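Local coordinates for protein PA1221 (Pseudomonas aeruginosa, PDB 4DG8) that belongs to the ANL clan of AMP-binding enzymes, holds adenosine monophosphate in its pocket, and carries a phosphopantetheine attachment domain in its sequence, at residues D67-H72 against L98-H103; D255-T260 against G276-L281. All coordinates share one frame; numbering follows the deposited sequence.

Interaction 1: residues D67-H72 against L98-H103; sequences DYLLEH and LLSGHH
With CG of Leu69, CG of Leu70 and OG of Ser100 each anti to its own carbonyl carbon (chi1 -52° for the serine), the two leucines of helix 55-72 meet the serine that follows helix 88-99. Leu69 lays its CB 3.6 Å from Ser100 OG, and its CD1 flanks the same oxygen. Leu70 reaches the same serine through CD2, which lies 3.8 Å from Ser100 CB and 3.6 Å from Ser100 O. A small serine suits this place, since the helix can come close, to 6.0 Å between Leu70 CA and Ser100 CA. Its hydroxyl, set among leucine carbons, is hydrogen-bonded to Ala96 O and Ser66 OG. Gly101, with positive phi (82°), closes helix 88-99 in a Schellman motif and turns the chain toward strand 103-106. His102 then folds its ring back under Ser100 O, which sits 3.6 Å above the ring centre, while NE2 bonds to Tyr73 O and ND1 to Val78 N. The direct contact is thus van der Waals, leucine carbons against Ser100 and the rim of His102; the buried polar groups bond to neighbours, Ser66 and Tyr73 tying this turn to helix 55-72 and the chain just after it, Val78 to the start of strand 79-83.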
# COMPACT_ATOMS: atom_id res chain seq x y z
N ASP A 67 -18.11 -4.84 -20.01
CA ASP A 67 -19.40 -5.25 -20.53
C ASP A 67 -19.91 -6.45 -19.74
O ASP A 67 -21.08 -6.51 -19.33
CB ASP A 67 -19.30 -5.61 -22.01
CG ASP A 67 -19.15 -4.41 -22.89
OD1 ASP A 67 -19.51 -3.30 -22.45
OD2 ASP A 67 -18.66 -4.58 -24.04
N TYR A 68 -19.01 -7.40 -19.52
CA TYR A 68 -19.37 -8.55 -18.67
C TYR A 68 -19.75 -8.16 -17.20
O TYR A 68 -20.80 -8.58 -16.64
CB TYR A 68 -18.23 -9.58 -18.72
CG TYR A 68 -18.33 -10.68 -17.69
CD1 TYR A 68 -18.97 -11.88 -17.98
CD2 TYR A 68 -17.77 -10.51 -16.42
CE1 TYR A 68 -19.05 -12.88 -17.03
CE2 TYR A 68 -17.85 -11.50 -15.47
CZ TYR A 68 -18.49 -12.68 -15.78
OH TYR A 68 -18.57 -13.67 -14.81
N LEU A 69 -18.91 -7.34 -16.58
CA LEU A 69 -19.16 -6.91 -15.21
C LEU A 69 -20.51 -6.19 -15.08
O LEU A 69 -21.27 -6.42 -14.14
CB LEU A 69 -18.04 -5.98 -14.72
CG LEU A 69 -16.62 -6.56 -14.72
CD1 LEU A 69 -15.65 -5.55 -14.09
CD2 LEU A 69 -16.59 -7.90 -13.98
N LEU A 70 -20.79 -5.31 -16.03
CA LEU A 70 -22.04 -4.56 -15.99
C LEU A 70 -23.22 -5.49 -16.22
O LEU A 70 -24.29 -5.27 -15.68
CB LEU A 70 -22.03 -3.43 -17.01
CG LEU A 70 -21.14 -2.29 -16.54
CD1 LEU A 70 -20.91 -1.24 -17.61
CD2 LEU A 70 -21.68 -1.68 -15.23
N GLU A 71 -23.02 -6.52 -17.04
CA GLU A 71 -24.08 -7.50 -17.23
C GLU A 71 -24.45 -8.18 -15.91
O GLU A 71 -25.63 -8.36 -15.61
CB GLU A 71 -23.74 -8.54 -18.29
CG GLU A 71 -24.77 -9.66 -18.33
CD GLU A 71 -24.57 -10.62 -19.48
OE1 GLU A 71 -23.41 -11.06 -19.72
OE2 GLU A 71 -25.58 -10.95 -20.15
N HIS A 72 -23.45 -8.55 -15.12
CA HIS A 72 -23.73 -9.11 -13.79
C HIS A 72 -24.13 -8.06 -12.75
O HIS A 72 -25.00 -8.30 -11.92
CB HIS A 72 -22.54 -9.91 -13.26
CG HIS A 72 -22.21 -11.12 -14.08
ND1 HIS A 72 -22.22 -11.12 -15.45
CD2 HIS A 72 -21.82 -12.37 -13.71
CE1 HIS A 72 -21.87 -12.31 -15.90
NE2 HIS A 72 -21.62 -13.09 -14.86
N LEU A 98 -13.07 -0.42 -12.56
CA LEU A 98 -13.31 1.02 -12.42
C LEU A 98 -14.30 1.60 -13.44
O LEU A 98 -15.15 2.42 -13.10
CB LEU A 98 -11.99 1.79 -12.46
CG LEU A 98 -11.00 1.41 -11.36
CD1 LEU A 98 -9.85 2.39 -11.43
CD2 LEU A 98 -11.67 1.44 -9.99
N LEU A 99 -14.16 1.16 -14.70
CA LEU A 99 -15.05 1.55 -15.78
C LEU A 99 -16.51 1.23 -15.49
O LEU A 99 -17.42 1.92 -15.98
CB LEU A 99 -14.68 0.81 -17.07
CG LEU A 99 -13.48 1.34 -17.89
CD1 LEU A 99 -13.07 0.33 -18.99
CD2 LEU A 99 -13.84 2.69 -18.49
N SER A 100 -16.72 0.15 -14.73
CA SER A 100 -18.07 -0.30 -14.37
C SER A 100 -18.70 0.44 -13.17
O SER A 100 -19.84 0.16 -12.80
CB SER A 100 -18.05 -1.80 -14.09
OG SER A 100 -17.43 -2.49 -15.16
N GLY A 101 -17.96 1.37 -12.57
CA GLY A 101 -18.45 2.07 -11.40
C GLY A 101 -18.23 1.22 -10.15
O GLY A 101 -18.66 1.57 -9.05
N HIS A 102 -17.54 0.10 -10.32
CA HIS A 102 -17.28 -0.77 -9.19
C HIS A 102 -15.89 -0.50 -8.60
O HIS A 102 -15.12 0.28 -9.15
CB HIS A 102 -17.46 -2.23 -9.63
CG HIS A 102 -18.82 -2.52 -10.18
ND1 HIS A 102 -19.96 -1.92 -9.68
CD2 HIS A 102 -19.23 -3.30 -11.20
CE1 HIS A 102 -21.01 -2.34 -10.35
NE2 HIS A 102 -20.60 -3.18 -11.28
N HIS A 103 -15.58 -1.16 -7.49
CA HIS A 103 -14.29 -0.98 -6.83
C HIS A 103 -13.60 -2.31 -6.60
O HIS A 103 -14.25 -3.33 -6.38
CB HIS A 103 -14.40 -0.18 -5.50
CG HIS A 103 -15.51 -0.63 -4.59
ND1 HIS A 103 -16.80 -0.16 -4.71
CD2 HIS A 103 -15.51 -1.44 -3.50
CE1 HIS A 103 -17.55 -0.68 -3.76
NE2 HIS A 103 -16.79 -1.46 -3.01

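Interaction 2: residues D255-T260 against G276-L281; sequences DSAWLT and GGLRQL
Leu259 and Leu281 form the apolar centre, their side chains crossing at about a right angle with CD1 of Leu259 3.5 Å from CD1 of Leu281, tighter than usual for two methyl carbons. In Leu281 the first torsion sets CG anti to the backbone N (chi1 178°), and the second then turns CD1 to Leu259 on the neighbouring strand. Ala257 shares this face, and its short methyl leaves room for CD1 of Leu281 and, 4.1 Å from Ala257 CB, for CD2 of Leu278. Helix 261-270 packs on the same face, with Leu267 against Leu259 and Phe264 against Leu281, so branched aliphatic residues suit the layer between sheet and helix.

Outward from these side chains runs the parallel pairing of strands 256-260 and 280-284. Ala257 N donates to Gln280 O at 3.0 Å, and Ser256 CA makes a CA-H...O contact to that same oxygen. At the start of the pairing, Asp255 O accepts two backbone donors, Arg279 N at 2.7 Å and, more nearly straight, Gln280 N at 3.3 Å (N-H...O 163°).

On the opposite face the polar edge begins. Gln280 NE2 gives a hydrogen bond to Ser256 OG at 3.0 Å, that oxygen lying 23° out of the amide plane, and Ser256 OG in turn donates to Asp255 OD1 at 2.9 Å. Asp255 OD1 also receives Arg206 N, and Gln280 OE1 receives Phe201 N. This is the parallel pairing of a beta-alpha-beta crossover, presumably right-handed as nearly all are: hydrocarbon seals the face under the helix, while a relay of amide, hydroxyl and carboxylate satisfies buried polar groups on the other and anchors the strand starts to Phe201 and Arg206.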
# COMPACT_ATOMS: atom_id res chain seq x y z
N ASP A 255 12.12 3.05 -15.69
CA ASP A 255 12.82 4.23 -15.17
C ASP A 255 12.32 4.81 -13.83
O ASP A 255 12.89 5.77 -13.33
CB ASP A 255 12.88 5.33 -16.25
CG ASP A 255 11.49 5.78 -16.71
OD1 ASP A 255 10.53 5.70 -15.91
OD2 ASP A 255 11.37 6.23 -17.88
N SER A 256 11.24 4.27 -13.27
CA SER A 256 10.63 4.82 -12.07
C SER A 256 10.27 3.66 -11.16
O SER A 256 9.77 2.64 -11.62
CB SER A 256 9.34 5.60 -12.40
OG SER A 256 9.56 6.63 -13.35
N ALA A 257 10.52 3.80 -9.86
CA ALA A 257 10.18 2.69 -8.99
C ALA A 257 9.87 3.10 -7.56
O ALA A 257 10.41 4.08 -7.06
CB ALA A 257 11.28 1.61 -9.01
N TRP A 258 8.99 2.34 -6.94
CA TRP A 258 8.81 2.36 -5.50
C TRP A 258 9.52 1.14 -4.92
O TRP A 258 9.40 0.03 -5.44
CB TRP A 258 7.32 2.31 -5.14
CG TRP A 258 7.09 1.89 -3.70
CD1 TRP A 258 6.85 0.62 -3.24
CD2 TRP A 258 7.14 2.73 -2.54
NE1 TRP A 258 6.72 0.63 -1.88
CE2 TRP A 258 6.90 1.91 -1.42
CE3 TRP A 258 7.37 4.10 -2.34
CZ2 TRP A 258 6.86 2.42 -0.10
CZ3 TRP A 258 7.34 4.61 -1.03
CH2 TRP A 258 7.07 3.77 0.06
N LEU A 259 10.29 1.36 -3.87
CA LEU A 259 10.91 0.29 -3.11
C LEU A 259 10.75 0.63 -1.65
O LEU A 259 11.25 1.66 -1.17
CB LEU A 259 12.39 0.18 -3.41
CG LEU A 259 12.77 -0.08 -4.87
CD1 LEU A 259 14.28 0.04 -5.00
CD2 LEU A 259 12.28 -1.46 -5.32
N THR A 260 10.06 -0.24 -0.92
CA THR A 260 9.91 -0.02 0.50
C THR A 260 11.28 0.01 1.18
O THR A 260 12.26 -0.58 0.69
CB THR A 260 8.98 -1.06 1.16
OG1 THR A 260 8.63 -0.58 2.46
CG2 THR A 260 9.69 -2.41 1.30
N GLY A 276 21.02 1.49 -11.03
CA GLY A 276 21.45 2.23 -12.21
C GLY A 276 20.40 2.22 -13.31
O GLY A 276 19.85 1.16 -13.65
N GLY A 277 20.09 3.38 -13.88
CA GLY A 277 19.06 3.45 -14.90
C GLY A 277 17.70 3.92 -14.39
O GLY A 277 16.83 4.29 -15.18
N LEU A 278 17.50 3.91 -13.07
CA LEU A 278 16.31 4.55 -12.48
C LEU A 278 16.43 6.07 -12.52
O LEU A 278 17.46 6.63 -12.15
CB LEU A 278 16.07 4.09 -11.03
CG LEU A 278 15.62 2.64 -10.85
CD1 LEU A 278 15.41 2.34 -9.35
CD2 LEU A 278 14.34 2.38 -11.64
N ARG A 279 15.39 6.73 -13.03
CA ARG A 279 15.33 8.19 -13.04
C ARG A 279 14.77 8.74 -11.72
O ARG A 279 15.27 9.73 -11.17
CB ARG A 279 14.56 8.71 -14.27
CG ARG A 279 15.37 8.64 -15.59
CD ARG A 279 14.66 9.36 -16.75
NE ARG A 279 15.67 9.81 -17.70
CZ ARG A 279 15.92 11.07 -18.02
NH1 ARG A 279 15.18 12.05 -17.52
NH2 ARG A 279 16.88 11.35 -18.87
N GLN A 280 13.72 8.11 -11.23
CA GLN A 280 13.15 8.48 -9.93
C GLN A 280 12.82 7.22 -9.13
O GLN A 280 12.20 6.26 -9.63
CB GLN A 280 11.92 9.40 -10.10
CG GLN A 280 10.82 8.81 -10.97
CD GLN A 280 9.82 9.82 -11.56
OE1 GLN A 280 9.94 11.05 -11.38
NE2 GLN A 280 8.81 9.30 -12.26
N LEU A 281 13.29 7.23 -7.89
CA LEU A 281 13.10 6.14 -6.94
C LEU A 281 12.42 6.71 -5.69
O LEU A 281 12.93 7.65 -5.07
CB LEU A 281 14.46 5.53 -6.58
CG LEU A 281 14.50 4.39 -5.55
CD1 LEU A 281 13.44 3.32 -5.85
CD2 LEU A 281 15.88 3.77 -5.49

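Both contacts belong to the AMP-binding enzyme part of the chain, but to different parts of the fold: interaction 1 packs two helix ends beside the beta-sheet of strands 79-83 and 103-106, whereas interaction 2 lies within another, pairing strands 256-260 and 280-284. Their centres are 33 Å apart and their nearest atoms about 18 Å, so they do not touch, and along the chain the first closes before the second opens. Interaction 2 is nearer the ligand, though not touching it, with the Leu259 side chain about 12 Å from the AMP; strand 280-284 ends at 284, where the residues lining the AMP pocket begin. The centre of interaction 1 lies about 24 Å from the centre of the chain, that of interaction 2 about 17 Å.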